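Local coordinates for C-domain type II peptide synthetase (Streptomyces globisporus, PDB 4ZNM), which is a condensation-domain protein of a type II peptide synthetase, built on the fold of the CoA-dependent acyltransferase clan, at residues L173-V184 and Q384-K392. Sequence-based numbering, arbitrary orientation.
Sequences LNLYAARRGNPV and QAGDLTYSK. With NA (sodium ion), chain D.
The type II' β hairpin 384-392, at the edge of the six-stranded mixed sheet of this condensation domain, packs against the C-terminal turns of helix 162-180 and the loop that follows; L173 touches both of its strands. With CG anti to its carbonyl carbon (chi1 -63°), L173 lays CD1 over one face of the Y390 ring, 3.6 Å from the centroid and 24° off the normal, while its CB meets A385 CB. L388 CD1 approaches Y176 CE2 obliquely to the ring (3.8 Å), the two side chains crossing at about a right angle; at the far end of the ring, Y176 OH is hydrogen-bonded to D59 N. G386, at the turn with positive phi (61°), rests its CA on A177 CB (4.0 Å) and N182 CB (3.9 Å), and the same CA lies 3.5 Å from P183 O in a CA-H...O contact. Polar links run through water: one molecule lies within bonding distance of both L173 O and A385 O and can donate to either, and another joins Y176 OH to D387 OD1. The helix ends in a Schellman motif at G181. Just past it, N182 divides its amide: ND2 gives bonds to two waters, one of which donates to D387 OD2 (2.6 Å), and OD1 binds the sodium ion at 2.4 Å.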
loop_
_atom_site.group_PDB
_atom_site.type_symbol
_atom_site.label_atom_id
_atom_site.label_comp_id
_atom_site.label_asym_id
_atom_site.label_seq_id
_atom_site.Cartn_x
_atom_site.Cartn_y
_atom_site.Cartn_z
ATOM N N LEU A 173 18.101 -9.831 -5.448
ATOM C CA LEU A 173 19.009 -9.676 -6.575
ATOM C C LEU A 173 20.464 -9.520 -6.126
ATOM O O LEU A 173 21.385 -9.924 -6.845
ATOM C CB LEU A 173 18.538 -8.506 -7.441
ATOM C CG LEU A 173 17.127 -8.844 -8.018
ATOM C CD1 LEU A 173 16.685 -7.750 -8.927
ATOM C CD2 LEU A 173 17.111 -10.137 -8.811
ATOM N N ASN A 174 20.673 -9.002 -4.924
ATOM C CA ASN A 174 22.024 -8.951 -4.340
ATOM C C ASN A 174 22.518 -10.355 -3.979
ATOM O O ASN A 174 23.628 -10.735 -4.318
ATOM C CB ASN A 174 22.008 -8.056 -3.105
ATOM C CG ASN A 174 23.329 -8.032 -2.366
ATOM O OD1 ASN A 174 23.723 -9.005 -1.721
ATOM N ND2 ASN A 174 23.999 -6.893 -2.420
ATOM N N LEU A 175 21.678 -11.133 -3.293
ATOM C CA LEU A 175 22.065 -12.492 -2.910
ATOM C C LEU A 175 22.291 -13.366 -4.176
ATOM O O LEU A 175 23.177 -14.218 -4.205
ATOM C CB LEU A 175 20.994 -13.117 -2.003
ATOM C CG LEU A 175 20.898 -12.414 -0.633
ATOM C CD1 LEU A 175 19.681 -12.862 0.092
ATOM C CD2 LEU A 175 22.171 -12.646 0.247
ATOM N N TYR A 176 21.469 -13.154 -5.199
ATOM C CA TYR A 176 21.639 -13.829 -6.488
ATOM C C TYR A 176 23.008 -13.478 -7.097
ATOM O O TYR A 176 23.795 -14.356 -7.443
ATOM C CB TYR A 176 20.491 -13.431 -7.458
ATOM C CG TYR A 176 20.747 -13.844 -8.889
ATOM C CD1 TYR A 176 20.405 -15.117 -9.318
ATOM C CD2 TYR A 176 21.314 -12.976 -9.806
ATOM C CE1 TYR A 176 20.629 -15.517 -10.598
ATOM C CE2 TYR A 176 21.559 -13.371 -11.114
ATOM C CZ TYR A 176 21.216 -14.647 -11.499
ATOM O OH TYR A 176 21.434 -15.063 -12.774
ATOM N N ALA A 177 23.310 -12.190 -7.193
ATOM C CA ALA A 177 24.586 -11.770 -7.741
ATOM C C ALA A 177 25.721 -12.380 -6.959
ATOM O O ALA A 177 26.682 -12.843 -7.544
ATOM C CB ALA A 177 24.695 -10.276 -7.752
ATOM N N ALA A 178 25.645 -12.391 -5.637
ATOM C CA ALA A 178 26.781 -12.935 -4.892
ATOM C C ALA A 178 26.961 -14.433 -5.216
ATOM O O ALA A 178 28.080 -14.899 -5.400
ATOM C CB ALA A 178 26.608 -12.734 -3.411
ATOM N N ARG A 179 25.861 -15.176 -5.312
ATOM C CA ARG A 179 25.929 -16.601 -5.670
ATOM C C ARG A 179 26.555 -16.806 -7.025
ATOM O O ARG A 179 27.315 -17.750 -7.216
ATOM C CB ARG A 179 24.530 -17.228 -5.651
ATOM C CG ARG A 179 24.073 -17.595 -4.281
ATOM C CD ARG A 179 22.708 -18.267 -4.305
ATOM N NE ARG A 179 22.353 -18.690 -2.963
ATOM C CZ ARG A 179 22.724 -19.851 -2.437
ATOM N NH1 ARG A 179 23.420 -20.715 -3.152
ATOM N NH2 ARG A 179 22.369 -20.165 -1.204
ATOM N N ARG A 180 26.263 -15.900 -7.961
ATOM C CA ARG A 180 26.849 -15.941 -9.288
ATOM C C ARG A 180 28.315 -15.520 -9.271
ATOM O O ARG A 180 29.012 -15.676 -10.251
ATOM C CB ARG A 180 26.066 -15.033 -10.259
ATOM C CG ARG A 180 24.639 -15.443 -10.539
ATOM C CD ARG A 180 24.587 -16.713 -11.385
ATOM N NE ARG A 180 24.939 -16.429 -12.768
ATOM C CZ ARG A 180 25.344 -17.348 -13.647
ATOM N NH1 ARG A 180 25.481 -18.627 -13.291
ATOM N NH2 ARG A 180 25.624 -16.970 -14.877
ATOM N N GLY A 181 28.785 -14.948 -8.170
ATOM C CA GLY A 181 30.161 -14.482 -8.118
ATOM C C GLY A 181 30.399 -13.135 -8.786
ATOM O O GLY A 181 31.485 -12.877 -9.304
ATOM N N ASN A 182 29.375 -12.294 -8.779
ATOM C CA ASN A 182 29.428 -10.974 -9.392
ATOM C C ASN A 182 29.538 -9.965 -8.281
ATOM O O ASN A 182 29.031 -10.199 -7.190
ATOM C CB ASN A 182 28.171 -10.694 -10.221
ATOM C CG ASN A 182 28.007 -11.663 -11.372
ATOM O OD1 ASN A 182 28.986 -12.100 -11.950
ATOM N ND2 ASN A 182 26.759 -11.994 -11.709
ATOM N N PRO A 183 30.125 -8.805 -8.567
ATOM C CA PRO A 183 30.379 -7.842 -7.500
ATOM C C PRO A 183 29.118 -7.123 -7.045
ATOM O O PRO A 183 28.312 -6.645 -7.869
ATOM C CB PRO A 183 31.378 -6.880 -8.145
ATOM C CG PRO A 183 30.981 -6.873 -9.583
ATOM C CD PRO A 183 30.473 -8.262 -9.893
ATOM N N VAL A 184 28.930 -7.135 -5.725
ATOM C CA VAL A 184 27.835 -6.446 -5.045
ATOM C C VAL A 184 28.360 -6.098 -3.673
ATOM O O VAL A 184 29.175 -6.807 -3.135
ATOM C CB VAL A 184 26.515 -7.289 -4.903
ATOM C CG1 VAL A 184 25.617 -7.201 -6.163
ATOM C CG2 VAL A 184 26.814 -8.714 -4.541
ATOM N N GLN A 384 21.133 -1.646 -10.301
ATOM C CA GLN A 384 21.953 -2.760 -10.735
ATOM C C GLN A 384 22.416 -3.609 -9.579
ATOM O O GLN A 384 22.791 -3.092 -8.513
ATOM C CB GLN A 384 23.157 -2.232 -11.516
ATOM C CG GLN A 384 24.025 -3.327 -12.121
ATOM C CD GLN A 384 25.205 -2.767 -12.857
ATOM O OE1 GLN A 384 26.035 -2.063 -12.282
ATOM N NE2 GLN A 384 25.273 -3.056 -14.151
ATOM N N ALA A 385 22.365 -4.925 -9.783
ATOM C CA ALA A 385 22.948 -5.877 -8.847
ATOM C C ALA A 385 23.786 -6.839 -9.675
ATOM O O ALA A 385 23.272 -7.665 -10.442
ATOM C CB ALA A 385 21.874 -6.613 -8.028
ATOM N N GLY A 386 25.101 -6.695 -9.558
ATOM C CA GLY A 386 26.007 -7.509 -10.335
ATOM C C GLY A 386 25.810 -7.287 -11.819
ATOM O O GLY A 386 25.942 -6.159 -12.296
ATOM N N ASP A 387 25.487 -8.355 -12.545
ATOM C CA ASP A 387 25.273 -8.240 -13.977
ATOM C C ASP A 387 23.797 -8.088 -14.345
ATOM O O ASP A 387 23.474 -8.107 -15.514
ATOM C CB ASP A 387 25.885 -9.444 -14.708
ATOM C CG ASP A 387 25.096 -10.728 -14.561
ATOM O OD1 ASP A 387 24.130 -10.817 -13.757
ATOM O OD2 ASP A 387 25.479 -11.693 -15.269
ATOM N N LEU A 388 22.914 -7.958 -13.346
ATOM C CA LEU A 388 21.498 -7.675 -13.601
ATOM C C LEU A 388 21.100 -6.226 -13.288
ATOM O O LEU A 388 21.403 -5.708 -12.219
ATOM C CB LEU A 388 20.620 -8.579 -12.785
ATOM C CG LEU A 388 20.239 -9.918 -13.355
ATOM C CD1 LEU A 388 19.333 -10.548 -12.327
ATOM C CD2 LEU A 388 19.551 -9.803 -14.733
ATOM N N THR A 389 20.436 -5.599 -14.253
ATOM C CA THR A 389 19.732 -4.335 -14.065
ATOM C C THR A 389 18.237 -4.606 -13.781
ATOM O O THR A 389 17.628 -5.461 -14.409
ATOM C CB THR A 389 19.893 -3.461 -15.323
ATOM O OG1 THR A 389 21.270 -3.087 -15.481
ATOM C CG2 THR A 389 18.990 -2.210 -15.263
ATOM N N TYR A 390 17.653 -3.914 -12.820
ATOM C CA TYR A 390 16.262 -4.134 -12.478
ATOM C C TYR A 390 15.573 -2.792 -12.219
ATOM O O TYR A 390 16.144 -1.874 -11.629
ATOM C CB TYR A 390 16.119 -5.083 -11.276
ATOM C CG TYR A 390 16.750 -4.632 -9.979
ATOM C CD1 TYR A 390 15.965 -4.166 -8.916
ATOM C CD2 TYR A 390 18.126 -4.701 -9.801
ATOM C CE1 TYR A 390 16.546 -3.759 -7.707
ATOM C CE2 TYR A 390 18.720 -4.309 -8.616
ATOM C CZ TYR A 390 17.929 -3.829 -7.573
ATOM O OH TYR A 390 18.529 -3.464 -6.395
ATOM N N SER A 391 14.333 -2.708 -12.681
ATOM C CA SER A 391 13.557 -1.484 -12.690
ATOM C C SER A 391 12.139 -1.823 -12.272
ATOM O O SER A 391 11.493 -2.638 -12.908
ATOM C CB SER A 391 13.608 -0.887 -14.101
ATOM O OG SER A 391 13.436 0.501 -14.090
ATOM N N LYS A 392 11.661 -1.210 -11.203
ATOM C CA LYS A 392 10.307 -1.445 -10.728
ATOM C C LYS A 392 9.307 -1.016 -11.803
ATOM O O LYS A 392 9.456 0.041 -12.389
ATOM C CB LYS A 392 10.074 -0.683 -9.415
ATOM C CG LYS A 392 8.707 -0.918 -8.743
ATOM C CD LYS A 392 8.671 -2.267 -8.066
ATOM C CE LYS A 392 7.280 -2.681 -7.657
ATOM N NZ LYS A 392 6.651 -1.719 -6.786
HETATM NA NA NA D . 29.965 -13.265 -13.744
HETATM O O HOH W 1 21.836 -9.707 -9.645
HETATM O O HOH W 2 22.973 -13.292 -14.222
HETATM O O HOH W 3 26.068 -13.893 -13.977
HETATM O O HOH W 4 30.680 -15.153 -12.358
HETATM O O HOH W 5 31.900 -12.602 -12.516
HETATM O O HOH W 6 24.119 -10.670 -11.049
HETATM O O HOH W 7 26.114 -4.346 -7.916
#